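PDB 5UID: aminotransferase TlmJ from Streptoalloteichus hindustanus, which probably catalyses pyridoxal 5'-phosphate-dependent transfer of amino groups as a member of the DegT/DnrJ/EryC1 aminotransferase family. Local coordinates for residues 143-148 against 153-158; 162-167 against 260-265; 275-280 against 287-292; 65-70 against 210-215. All blocks are in the same frame, centred on the assembly; numbering follows the deposited sequence.

From the N terminus, helix 61-72 supplies the first half of contact 4, which closes only at the end of helix 202-212. Within that long excursion lies contact 1, a short return from helix 141-151 to strand 155-158. The two touch where V156 CG2 packs on M69 CE (3.7 Å), joining helix and strand across one face of the large sheet. Contact 2 opens soon afterwards, at 162-167, and closes beyond 210-215, so it crosses contact 4 along the chain; it ties the segment after strand 155-158 to helix 249-280. Contact 3 comes last, folding the loop at 287-292 against the end of that same helix; its centre lies about 40 Å from that of contact 4.

Contact 1: residues 143-148 against 153-158; sequences AIAELC and VPLVED
The return from helix 141-151 to strand 155-158, second half of the β-α-β unit that starts with strand 126-132, is packed around L155 and C148. The two short segments run almost antiparallel, at 154°, with 9.6 Å between their axes at closest approach. L155 points from the strand toward the helix, its CG anti to the backbone N (chi1 175°), and its two methyls part to meet different helix residues. CD2 rests against the A145 backbone and methyl, 3.6 Å from A145 CA. CD1 lies 4.1 Å from C148 SG and near CG2 of I144, whose side chain it meets at about a right angle. An alanine at L155 would probably take both methyls from A145, I144 and C148, leaving a gap between helix and sheet. Nearer the connection the chains close in: V153 N donates to C148 O (2.9 Å, 151° at the hydrogen), and C148 CB comes to 3.2 Å from V153 O. C148 sits where helix and strand come together, and V129 of strand 126-132 also packs against it. The next strand residue, V156, serves the other face of the sheet, touching L72 of helix 61-72, while D158 OD2 lies near N1 of the pyridoxal-modified lysine at position 187. A parallel β-α-β crossover that ends in an aspartate near the pyridoxal ring is characteristic of the large domain of fold type I aminotransferases.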
loop_
_atom_site.group_PDB
_atom_site.type_symbol
_atom_site.label_atom_id
_atom_site.label_comp_id
_atom_site.label_asym_id
_atom_site.label_seq_id
_atom_site.Cartn_x
_atom_site.Cartn_y
_atom_site.Cartn_z
ATOM N N ALA A 143 -14.181 23.205 -18.352
ATOM C CA ALA A 143 -15.358 22.828 -19.129
ATOM C C ALA A 143 -15.780 21.393 -18.833
ATOM O O ALA A 143 -16.977 21.087 -18.811
ATOM C CB ALA A 143 -15.087 23.013 -20.621
ATOM N N ILE A 144 -14.811 20.502 -18.602
ATOM C CA ILE A 144 -15.135 19.122 -18.248
ATOM C C ILE A 144 -15.882 19.081 -16.921
ATOM O O ILE A 144 -16.906 18.400 -16.784
ATOM C CB ILE A 144 -13.856 18.264 -18.209
ATOM C CG1 ILE A 144 -13.314 18.058 -19.628
ATOM C CG2 ILE A 144 -14.121 16.926 -17.526
ATOM C CD1 ILE A 144 -11.950 17.400 -19.673
ATOM N N ALA A 145 -15.388 19.824 -15.928
ATOM C CA ALA A 145 -16.058 19.870 -14.632
ATOM C C ALA A 145 -17.454 20.465 -14.753
ATOM O O ALA A 145 -18.399 19.990 -14.110
ATOM C CB ALA A 145 -15.218 20.668 -13.634
ATOM N N GLU A 146 -17.607 21.505 -15.577
ATOM C CA GLU A 146 -18.922 22.105 -15.773
ATOM C C GLU A 146 -19.879 21.131 -16.448
ATOM O O GLU A 146 -21.060 21.066 -16.090
ATOM C CB GLU A 146 -18.796 23.393 -16.587
ATOM C CG GLU A 146 -20.119 24.088 -16.848
ATOM C CD GLU A 146 -20.854 24.446 -15.569
ATOM O OE1 GLU A 146 -20.189 24.762 -14.559
ATOM O OE2 GLU A 146 -22.099 24.400 -15.574
ATOM N N LEU A 147 -19.387 20.363 -17.423
ATOM C CA LEU A 147 -20.223 19.365 -18.086
ATOM C C LEU A 147 -20.710 18.311 -17.097
ATOM O O LEU A 147 -21.901 17.977 -17.064
ATOM C CB LEU A 147 -19.445 18.711 -19.229
ATOM C CG LEU A 147 -20.029 17.417 -19.802
ATOM C CD1 LEU A 147 -21.339 17.682 -20.528
ATOM C CD2 LEU A 147 -19.024 16.741 -20.720
ATOM N N CYS A 148 -19.798 17.770 -16.283
ATOM C CA CYS A 148 -20.197 16.783 -15.285
ATOM C C CYS A 148 -21.143 17.384 -14.256
ATOM O O CYS A 148 -22.049 16.697 -13.768
ATOM C CB CYS A 148 -18.961 16.202 -14.596
ATOM S SG CYS A 148 -17.808 15.363 -15.713
ATOM N N VAL A 153 -22.929 14.099 -12.943
ATOM C CA VAL A 153 -21.996 12.975 -12.920
ATOM C C VAL A 153 -20.801 13.357 -12.050
ATOM O O VAL A 153 -20.206 14.420 -12.275
ATOM C CB VAL A 153 -21.537 12.599 -14.340
ATOM C CG1 VAL A 153 -20.427 11.566 -14.286
ATOM C CG2 VAL A 153 -22.721 12.077 -15.152
ATOM N N PRO A 154 -20.435 12.544 -11.062
ATOM C CA PRO A 154 -19.250 12.858 -10.255
ATOM C C PRO A 154 -17.984 12.838 -11.100
ATOM O O PRO A 154 -17.802 11.980 -11.966
ATOM C CB PRO A 154 -19.237 11.750 -9.194
ATOM C CG PRO A 154 -20.644 11.245 -9.150
ATOM C CD PRO A 154 -21.159 11.370 -10.551
ATOM N N LEU A 155 -17.103 13.800 -10.838
ATOM C CA LEU A 155 -15.843 13.936 -11.557
ATOM C C LEU A 155 -14.691 13.607 -10.618
ATOM O O LEU A 155 -14.564 14.213 -9.548
ATOM C CB LEU A 155 -15.684 15.346 -12.121
ATOM C CG LEU A 155 -14.336 15.624 -12.784
ATOM C CD1 LEU A 155 -14.137 14.714 -13.984
ATOM C CD2 LEU A 155 -14.227 17.088 -13.187
ATOM N N VAL A 156 -13.855 12.654 -11.021
ATOM C CA VAL A 156 -12.668 12.263 -10.272
ATOM C C VAL A 156 -11.445 12.747 -11.038
ATOM O O VAL A 156 -11.309 12.480 -12.237
ATOM C CB VAL A 156 -12.612 10.741 -10.051
ATOM C CG1 VAL A 156 -11.363 10.365 -9.266
ATOM C CG2 VAL A 156 -13.863 10.265 -9.325
ATOM N N GLU A 157 -10.561 13.459 -10.348
ATOM C CA GLU A 157 -9.351 14.006 -10.949
ATOM C C GLU A 157 -8.151 13.171 -10.516
ATOM O O GLU A 157 -7.747 13.213 -9.350
ATOM C CB GLU A 157 -9.155 15.465 -10.552
ATOM C CG GLU A 157 -9.998 16.453 -11.330
ATOM C CD GLU A 157 -9.740 17.874 -10.885
ATOM O OE1 GLU A 157 -10.534 18.399 -10.076
ATOM O OE2 GLU A 157 -8.721 18.453 -11.321
ATOM N N ASP A 158 -7.585 12.418 -11.454
ATOM C CA ASP A 158 -6.282 11.793 -11.240
ATOM C C ASP A 158 -5.246 12.894 -11.434
ATOM O O ASP A 158 -4.813 13.186 -12.549
ATOM C CB ASP A 158 -6.069 10.620 -12.192
ATOM C CG ASP A 158 -4.770 9.869 -11.921
ATOM O OD1 ASP A 158 -3.945 10.358 -11.119
ATOM O OD2 ASP A 158 -4.572 8.783 -12.512
#

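Contact 2: residues 162-167 against 260-265; sequences AVASQV and RRLPEF
L262 reaches from helix 249-280 into the bend formed by V163 and A164, and its side chain makes every contact between 162-167 and 260-265. Its CB already points toward the bend but serves as a spacer, as the nearest CA atoms, those of A164 and L262, are still 7.8 Å apart. CG stands anti to the backbone N (chi1 178°), which takes the branch toward V163 and A164. At the tip the methyls divide the work: CD1 meets V163 CG1 at 3.7 Å, whereas CD2 faces both that same methyl and, at 4.0 Å, the CB of A164. V163 and L262 therefore approach tip to tip. V163 turns CG1 between its backbone N and carbonyl carbon (chi1 76°), the branch that faces the leucine. The helix is the long one that, in fold type I aminotransferases, runs from the large domain toward the small C-terminal domain; V250, A251 and I254 near its start contact a bound pyridoxal-5'-phosphate. L262 also packs on I188, which directly follows the pyridoxal-phosphate-modified lysine at position 187, and on H47, whose NE2 bonds V163 O. At P263 the helix is kinked, its nitrogen lacking a bond to the preceding turn. Just beyond, F265 CZ sits 3.5 Å above the centre of the R261 guanidinium, whose NH1 forms a salt bridge with E18.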
loop_
_atom_site.group_PDB
_atom_site.type_symbol
_atom_site.label_atom_id
_atom_site.label_comp_id
_atom_site.label_asym_id
_atom_site.label_seq_id
_atom_site.Cartn_x
_atom_site.Cartn_y
_atom_site.Cartn_z
ATOM N N ALA A 162 -0.124 16.565 -11.798
ATOM C CA ALA A 162 -0.353 17.992 -11.585
ATOM C C ALA A 162 -0.389 18.312 -10.089
ATOM O O ALA A 162 -1.355 18.870 -9.572
ATOM C CB ALA A 162 -1.649 18.417 -12.269
ATOM N N VAL A 163 0.695 17.974 -9.387
ATOM C CA VAL A 163 0.738 18.208 -7.949
ATOM C C VAL A 163 0.813 19.695 -7.615
ATOM O O VAL A 163 0.459 20.094 -6.500
ATOM C CB VAL A 163 1.917 17.440 -7.319
ATOM C CG1 VAL A 163 3.241 18.142 -7.612
ATOM C CG2 VAL A 163 1.708 17.261 -5.819
ATOM N N ALA A 164 1.257 20.535 -8.559
ATOM C CA ALA A 164 1.349 21.973 -8.335
ATOM C C ALA A 164 0.644 22.788 -9.414
ATOM O O ALA A 164 0.800 24.013 -9.449
ATOM C CB ALA A 164 2.817 22.413 -8.238
ATOM N N SER A 165 -0.127 22.147 -10.287
ATOM C CA SER A 165 -0.783 22.847 -11.379
ATOM C C SER A 165 -2.046 23.547 -10.893
ATOM O O SER A 165 -2.724 23.085 -9.970
ATOM C CB SER A 165 -1.125 21.874 -12.505
ATOM O OG SER A 165 0.013 21.106 -12.861
ATOM N N GLN A 166 -2.361 24.675 -11.528
ATOM C CA GLN A 166 -3.503 25.486 -11.136
ATOM C C GLN A 166 -4.196 26.049 -12.369
ATOM O O GLN A 166 -3.593 26.201 -13.435
ATOM C CB GLN A 166 -3.095 26.641 -10.208
ATOM C CG GLN A 166 -2.582 26.210 -8.844
ATOM C CD GLN A 166 -2.183 27.386 -7.975
ATOM O OE1 GLN A 166 -2.128 28.523 -8.440
ATOM N NE2 GLN A 166 -1.903 27.118 -6.706
ATOM N N VAL A 167 -5.481 26.353 -12.202
ATOM C CA VAL A 167 -6.270 27.103 -13.173
ATOM C C VAL A 167 -6.886 28.281 -12.442
ATOM O O VAL A 167 -7.701 28.086 -11.532
ATOM C CB VAL A 167 -7.372 26.252 -13.824
ATOM C CG1 VAL A 167 -8.240 27.117 -14.719
ATOM C CG2 VAL A 167 -6.766 25.130 -14.614
ATOM N N ARG A 260 7.603 21.451 0.973
ATOM C CA ARG A 260 8.273 22.743 1.101
ATOM C C ARG A 260 9.244 22.990 -0.044
ATOM O O ARG A 260 9.473 24.145 -0.423
ATOM C CB ARG A 260 9.004 22.835 2.441
ATOM C CG ARG A 260 8.094 23.066 3.632
ATOM C CD ARG A 260 8.896 23.287 4.906
ATOM N NE ARG A 260 9.500 22.054 5.405
ATOM C CZ ARG A 260 8.929 21.253 6.300
ATOM N NH1 ARG A 260 7.737 21.554 6.798
ATOM N NH2 ARG A 260 9.551 20.152 6.700
ATOM N N ARG A 261 9.822 21.925 -0.602
ATOM C CA ARG A 261 10.735 22.032 -1.732
ATOM C C ARG A 261 10.024 22.026 -3.077
ATOM O O ARG A 261 10.662 22.314 -4.096
ATOM C CB ARG A 261 11.754 20.885 -1.699
ATOM C CG ARG A 261 12.611 20.836 -0.440
ATOM C CD ARG A 261 13.596 19.676 -0.493
ATOM N NE ARG A 261 14.572 19.837 -1.566
ATOM C CZ ARG A 261 15.426 18.894 -1.953
ATOM N NH1 ARG A 261 15.424 17.709 -1.356
ATOM N NH2 ARG A 261 16.279 19.133 -2.941
ATOM N N LEU A 262 8.727 21.709 -3.099
ATOM C CA LEU A 262 8.001 21.578 -4.363
ATOM C C LEU A 262 8.085 22.820 -5.242
ATOM O O LEU A 262 8.335 22.670 -6.450
ATOM C CB LEU A 262 6.544 21.193 -4.080
ATOM C CG LEU A 262 5.623 21.054 -5.294
ATOM C CD1 LEU A 262 6.150 19.995 -6.247
ATOM C CD2 LEU A 262 4.197 20.730 -4.862
ATOM N N PRO A 263 7.878 24.047 -4.738
ATOM C CA PRO A 263 8.017 25.215 -5.628
ATOM C C PRO A 263 9.372 25.289 -6.312
ATOM O O PRO A 263 9.441 25.634 -7.499
ATOM C CB PRO A 263 7.791 26.403 -4.683
ATOM C CG PRO A 263 6.933 25.856 -3.603
ATOM C CD PRO A 263 7.413 24.448 -3.397
ATOM N N GLU A 264 10.451 24.957 -5.599
ATOM C CA GLU A 264 11.773 24.976 -6.216
ATOM C C GLU A 264 11.914 23.878 -7.262
ATOM O O GLU A 264 12.567 24.089 -8.292
ATOM C CB GLU A 264 12.853 24.847 -5.142
ATOM C CG GLU A 264 14.253 25.221 -5.607
ATOM C CD GLU A 264 14.994 24.060 -6.244
ATOM O OE1 GLU A 264 14.705 22.898 -5.883
ATOM O OE2 GLU A 264 15.864 24.310 -7.106
ATOM N N PHE A 265 11.310 22.710 -7.023
ATOM C CA PHE A 265 11.315 21.645 -8.022
ATOM C C PHE A 265 10.631 22.100 -9.306
ATOM O O PHE A 265 11.153 21.898 -10.409
ATOM C CB PHE A 265 10.620 20.394 -7.475
ATOM C CG PHE A 265 11.348 19.726 -6.341
ATOM C CD1 PHE A 265 12.655 20.065 -6.032
ATOM C CD2 PHE A 265 10.719 18.745 -5.589
ATOM C CE1 PHE A 265 13.319 19.447 -4.989
ATOM C CE2 PHE A 265 11.377 18.120 -4.547
ATOM C CZ PHE A 265 12.679 18.470 -4.248
#

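Contact 3: residues 275-280 against 287-292; sequences RYDQGL and RCPPPL. With SO4 (sulfate ion), chain H.
C288 and L280 form the close-packed part of this contact, where the thiol of C288 is laid against the last residue of the helix. SG sits 3.7 Å from L280 CB and 3.6 Å from L280 O, so the sulfur touches both the side chain and the terminal carbonyl. One turn earlier the fit is slacker: D277 bends its carboxylate toward the loop, but OD1 stops 4.1 Å from C288 CB and takes its hydrogen bond from Y303 OH instead. This is where the long helix 249-280 ends and the chain doubles back through the three prolines 289-291 on its way to strands 296-297 and 303-306, in what is probably the small C-terminal domain of a fold type I enzyme. Y303 packs on both C288 and P289, and C288 O is bonded by R306. Toward solvent the contact gives way to a sulfate ion, probably from the crystallisation liquor. C288 N donates to its O4 at 3.1 Å in a nearly straight bond (173°). The exposed R287, its chain bent at chi2 (-76°), brings NH1 to 2.9 Å from sulfate O3, which lies obliquely to the guanidinium.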
loop_
_atom_site.group_PDB
_atom_site.type_symbol
_atom_site.label_atom_id
_atom_site.label_comp_id
_atom_site.label_asym_id
_atom_site.label_seq_id
_atom_site.Cartn_x
_atom_site.Cartn_y
_atom_site.Cartn_z
ATOM N N ARG A 275 14.203 26.023 -21.703
ATOM C CA ARG A 275 15.420 25.772 -22.468
ATOM C C ARG A 275 15.161 24.771 -23.587
ATOM O O ARG A 275 15.686 24.921 -24.697
ATOM C CB ARG A 275 16.532 25.276 -21.542
ATOM C CG ARG A 275 17.804 24.864 -22.268
ATOM C CD ARG A 275 18.463 26.045 -22.971
ATOM N NE ARG A 275 19.554 25.620 -23.846
ATOM C CZ ARG A 275 19.481 25.587 -25.173
ATOM N NH1 ARG A 275 18.370 25.970 -25.787
ATOM N NH2 ARG A 275 20.522 25.180 -25.888
ATOM N N TYR A 276 14.352 23.743 -23.313
ATOM C CA TYR A 276 13.929 22.825 -24.367
ATOM C C TYR A 276 13.195 23.570 -25.475
ATOM O O TYR A 276 13.467 23.365 -26.664
ATOM C CB TYR A 276 13.032 21.729 -23.788
ATOM C CG TYR A 276 13.748 20.590 -23.097
ATOM C CD1 TYR A 276 15.116 20.400 -23.246
ATOM C CD2 TYR A 276 13.044 19.691 -22.304
ATOM C CE1 TYR A 276 15.765 19.349 -22.613
ATOM C CE2 TYR A 276 13.680 18.643 -21.669
ATOM C CZ TYR A 276 15.040 18.474 -21.827
ATOM O OH TYR A 276 15.668 17.424 -21.192
ATOM N N ASP A 277 12.249 24.438 -25.098
ATOM C CA ASP A 277 11.529 25.230 -26.091
ATOM C C ASP A 277 12.489 26.049 -26.944
ATOM O O ASP A 277 12.323 26.140 -28.164
ATOM C CB ASP A 277 10.516 26.149 -25.408
ATOM C CG ASP A 277 9.372 25.389 -24.756
ATOM O OD1 ASP A 277 9.126 24.223 -25.134
ATOM O OD2 ASP A 277 8.713 25.970 -23.867
ATOM N N GLN A 278 13.508 26.642 -26.319
ATOM C CA GLN A 278 14.445 27.474 -27.064
ATOM C C GLN A 278 15.243 26.655 -28.072
ATOM O O GLN A 278 15.436 27.085 -29.215
ATOM C CB GLN A 278 15.385 28.197 -26.098
ATOM C CG GLN A 278 16.370 29.137 -26.776
ATOM C CD GLN A 278 17.362 29.743 -25.802
ATOM O OE1 GLN A 278 17.722 29.125 -24.801
ATOM N NE2 GLN A 278 17.805 30.961 -26.090
ATOM N N GLY A 279 15.707 25.471 -27.675
ATOM C CA GLY A 279 16.578 24.686 -28.531
ATOM C C GLY A 279 15.888 23.819 -29.562
ATOM O O GLY A 279 16.556 23.334 -30.480
ATOM N N LEU A 280 14.574 23.618 -29.448
ATOM C CA LEU A 280 13.864 22.691 -30.319
ATOM C C LEU A 280 12.693 23.305 -31.074
ATOM O O LEU A 280 12.011 22.581 -31.810
ATOM C CB LEU A 280 13.352 21.493 -29.506
ATOM C CG LEU A 280 14.379 20.662 -28.736
ATOM C CD1 LEU A 280 13.683 19.548 -27.980
ATOM C CD2 LEU A 280 15.432 20.098 -29.668
ATOM N N ARG A 287 7.523 18.885 -32.989
ATOM C CA ARG A 287 6.551 19.803 -32.406
ATOM C C ARG A 287 6.698 19.772 -30.892
ATOM O O ARG A 287 6.446 18.741 -30.259
ATOM C CB ARG A 287 5.126 19.440 -32.829
ATOM C CG ARG A 287 4.698 20.067 -34.147
ATOM C CD ARG A 287 4.377 21.542 -33.962
ATOM N NE ARG A 287 4.259 22.257 -35.230
ATOM C CZ ARG A 287 3.893 23.531 -35.334
ATOM N NH1 ARG A 287 3.602 24.230 -34.245
ATOM N NH2 ARG A 287 3.815 24.107 -36.527
ATOM N N CYS A 288 7.107 20.899 -30.315
ATOM C CA CYS A 288 7.201 21.039 -28.877
ATOM C C CYS A 288 5.794 21.148 -28.287
ATOM O O CYS A 288 4.818 21.316 -29.021
ATOM C CB CYS A 288 8.055 22.260 -28.536
ATOM S SG CYS A 288 9.774 22.105 -29.073
ATOM N N PRO A 289 5.653 21.029 -26.966
ATOM C CA PRO A 289 4.328 21.169 -26.349
ATOM C C PRO A 289 3.705 22.511 -26.682
ATOM O O PRO A 289 4.410 23.529 -26.763
ATOM C CB PRO A 289 4.625 21.054 -24.847
ATOM C CG PRO A 289 5.852 20.227 -24.780
ATOM C CD PRO A 289 6.668 20.610 -25.981
ATOM N N PRO A 290 2.389 22.556 -26.896
ATOM C CA PRO A 290 1.731 23.842 -27.110
ATOM C C PRO A 290 1.797 24.683 -25.853
ATOM O O PRO A 290 1.917 24.150 -24.735
ATOM C CB PRO A 290 0.283 23.448 -27.451
ATOM C CG PRO A 290 0.099 22.125 -26.801
ATOM C CD PRO A 290 1.433 21.434 -26.901
ATOM N N PRO A 291 1.732 26.007 -25.975
ATOM C CA PRO A 291 1.865 26.860 -24.792
ATOM C C PRO A 291 0.706 26.671 -23.827
ATOM O O PRO A 291 -0.395 26.268 -24.206
ATOM C CB PRO A 291 1.877 28.278 -25.376
ATOM C CG PRO A 291 1.154 28.152 -26.673
ATOM C CD PRO A 291 1.506 26.791 -27.201
ATOM N N LEU A 292 0.978 26.959 -22.560
ATOM C CA LEU A 292 -0.068 26.914 -21.553
ATOM C C LEU A 292 -1.116 27.984 -21.845
ATOM O O LEU A 292 -0.765 29.120 -22.183
ATOM C CB LEU A 292 0.521 27.130 -20.158
ATOM C CG LEU A 292 1.206 25.938 -19.498
ATOM C CD1 LEU A 292 1.964 26.389 -18.263
ATOM C CD2 LEU A 292 0.172 24.881 -19.139
HETATM S S SO4 H . 7.200 24.447 -32.089
HETATM O O1 SO4 H . 7.723 25.442 -33.022
HETATM O O2 SO4 H . 7.034 25.053 -30.770
HETATM O O3 SO4 H . 5.906 23.970 -32.565
HETATM O O4 SO4 H . 8.131 23.327 -31.999
#

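Contact 4: residues 65-70 against 210-215; sequences LFLSME and KLASLG
The carboxylate of E70 is the flat group at this contact, and its two oxygens have different neighbours: OE1 lies 3.3 Å from L211 CD2, while OE2 forms a salt bridge with R243. Its charge is thus paired on one side and its other oxygen covered by a methyl. The contact joins helix 61-72 to the end of helix 202-212 in the large domain of the fold type I aminotransferase architecture; these helices follow strands 55-58 and 195-199, neighbours at one edge of the seven-stranded sheet. L211 carries the contact from helix 202-212. Its CG, anti to the backbone N (chi1 -176°), brings CD2 up to both E70 OE1 and L67 CD2, the latter at 3.7 Å, and the two leucines slide past each other in opposite directions. L67 has its other methyl, CD1, 4.3 Å from A212 CB, so the fork of L67 covers two successive residues of the second helix. With a serine in place of L211, L67 would probably lose much of its apolar partner and E70 OE1 the methyl that covers it. F66, on the same helix, packs against R243 of the second subunit, which places the contact close to the dimer interface. Toward the N-terminal part of helix 61-72, L65 O accepts two bonds from the same face of its plane, from the backbone N of selenomethionine M69 and from S68 OG, the latter at 2.7 Å.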
loop_
_atom_site.group_PDB
_atom_site.type_symbol
_atom_site.label_atom_id
_atom_site.label_comp_id
_atom_site.label_asym_id
_atom_site.label_seq_id
_atom_site.Cartn_x
_atom_site.Cartn_y
_atom_site.Cartn_z
ATOM N N LEU A 65 -7.590 5.662 -6.232
ATOM C CA LEU A 65 -8.525 5.528 -7.345
ATOM C C LEU A 65 -9.505 4.385 -7.106
ATOM O O LEU A 65 -10.709 4.529 -7.355
ATOM C CB LEU A 65 -7.760 5.322 -8.654
ATOM C CG LEU A 65 -6.984 6.524 -9.202
ATOM C CD1 LEU A 65 -5.993 6.088 -10.269
ATOM C CD2 LEU A 65 -7.935 7.581 -9.763
ATOM N N PHE A 66 -9.007 3.240 -6.628
ATOM C CA PHE A 66 -9.893 2.126 -6.296
ATOM C C PHE A 66 -10.893 2.520 -5.216
ATOM O O PHE A 66 -12.076 2.168 -5.298
ATOM C CB PHE A 66 -9.076 0.913 -5.843
ATOM C CG PHE A 66 -8.676 -0.007 -6.960
ATOM C CD1 PHE A 66 -7.646 0.332 -7.826
ATOM C CD2 PHE A 66 -9.316 -1.226 -7.132
ATOM C CE1 PHE A 66 -7.273 -0.517 -8.850
ATOM C CE2 PHE A 66 -8.948 -2.081 -8.156
ATOM C CZ PHE A 66 -7.924 -1.726 -9.016
ATOM N N LEU A 67 -10.437 3.247 -4.193
ATOM C CA LEU A 67 -11.336 3.652 -3.117
ATOM C C LEU A 67 -12.437 4.569 -3.631
ATOM O O LEU A 67 -13.598 4.442 -3.224
ATOM C CB LEU A 67 -10.553 4.341 -1.999
ATOM C CG LEU A 67 -9.657 3.466 -1.125
ATOM C CD1 LEU A 67 -8.848 4.324 -0.165
ATOM C CD2 LEU A 67 -10.485 2.442 -0.369
ATOM N N SER A 68 -12.095 5.500 -4.525
ATOM C CA SER A 68 -13.096 6.444 -5.013
ATOM C C SER A 68 -14.199 5.730 -5.783
ATOM O O SER A 68 -15.380 6.073 -5.651
ATOM C CB SER A 68 -12.434 7.516 -5.880
ATOM O OG SER A 68 -11.939 6.966 -7.085
HETATM N N MSE A 69 -13.841 4.726 -6.579
HETATM C CA MSE A 69 -14.836 3.947 -7.310
HETATM C C MSE A 69 -15.697 3.135 -6.346
HETATM O O MSE A 69 -16.870 2.878 -6.617
HETATM C CB MSE A 69 -14.166 3.026 -8.332
HETATM C CG MSE A 69 -13.461 3.762 -9.470
HETATM SE SE MSE A 69 -14.651 4.952 -10.474
HETATM C CE MSE A 69 -13.805 6.654 -10.043
ATOM N N GLU A 70 -15.109 2.729 -5.218
ATOM C CA GLU A 70 -15.885 2.043 -4.189
ATOM C C GLU A 70 -16.835 3.008 -3.490
ATOM O O GLU A 70 -18.025 2.714 -3.325
ATOM C CB GLU A 70 -14.950 1.380 -3.175
ATOM C CG GLU A 70 -14.137 0.223 -3.734
ATOM C CD GLU A 70 -13.115 -0.304 -2.743
ATOM O OE1 GLU A 70 -13.157 0.110 -1.566
ATOM O OE2 GLU A 70 -12.268 -1.131 -3.143
ATOM N N LYS A 210 -12.514 5.701 7.210
ATOM C CA LYS A 210 -12.884 4.411 7.782
ATOM C C LYS A 210 -12.600 3.278 6.805
ATOM O O LYS A 210 -12.015 2.254 7.179
ATOM C CB LYS A 210 -14.359 4.421 8.186
ATOM C CG LYS A 210 -14.655 5.222 9.444
ATOM C CD LYS A 210 -16.153 5.399 9.644
ATOM C CE LYS A 210 -16.884 4.066 9.588
ATOM N NZ LYS A 210 -18.361 4.236 9.706
ATOM N N LEU A 211 -13.000 3.448 5.542
ATOM C CA LEU A 211 -12.774 2.402 4.548
ATOM C C LEU A 211 -11.286 2.123 4.365
ATOM O O LEU A 211 -10.877 0.963 4.224
ATOM C CB LEU A 211 -13.418 2.795 3.219
ATOM C CG LEU A 211 -13.338 1.755 2.100
ATOM C CD1 LEU A 211 -14.012 0.459 2.530
ATOM C CD2 LEU A 211 -13.962 2.287 0.824
ATOM N N ALA A 212 -10.459 3.172 4.371
ATOM C CA ALA A 212 -9.017 2.978 4.266
ATOM C C ALA A 212 -8.441 2.266 5.483
ATOM O O ALA A 212 -7.382 1.642 5.375
ATOM C CB ALA A 212 -8.311 4.319 4.071
ATOM N N SER A 213 -9.109 2.346 6.628
ATOM C CA SER A 213 -8.675 1.660 7.845
ATOM C C SER A 213 -9.476 0.385 8.079
ATOM O O SER A 213 -10.049 0.182 9.150
ATOM C CB SER A 213 -8.781 2.596 9.043
ATOM O OG SER A 213 -7.795 3.611 8.989
ATOM N N LEU A 214 -9.529 -0.479 7.064
ATOM C CA LEU A 214 -10.136 -1.808 7.154
ATOM C C LEU A 214 -11.637 -1.754 7.422
ATOM O O LEU A 214 -12.228 -2.745 7.862
ATOM C CB LEU A 214 -9.443 -2.660 8.226
ATOM C CG LEU A 214 -7.966 -2.973 7.989
ATOM C CD1 LEU A 214 -7.233 -3.113 9.309
ATOM C CD2 LEU A 214 -7.821 -4.244 7.169
ATOM N N GLY A 215 -12.274 -0.616 7.155
ATOM C CA GLY A 215 -13.689 -0.473 7.440
ATOM C C GLY A 215 -14.048 -0.454 8.907
ATOM O O GLY A 215 -15.230 -0.576 9.241
#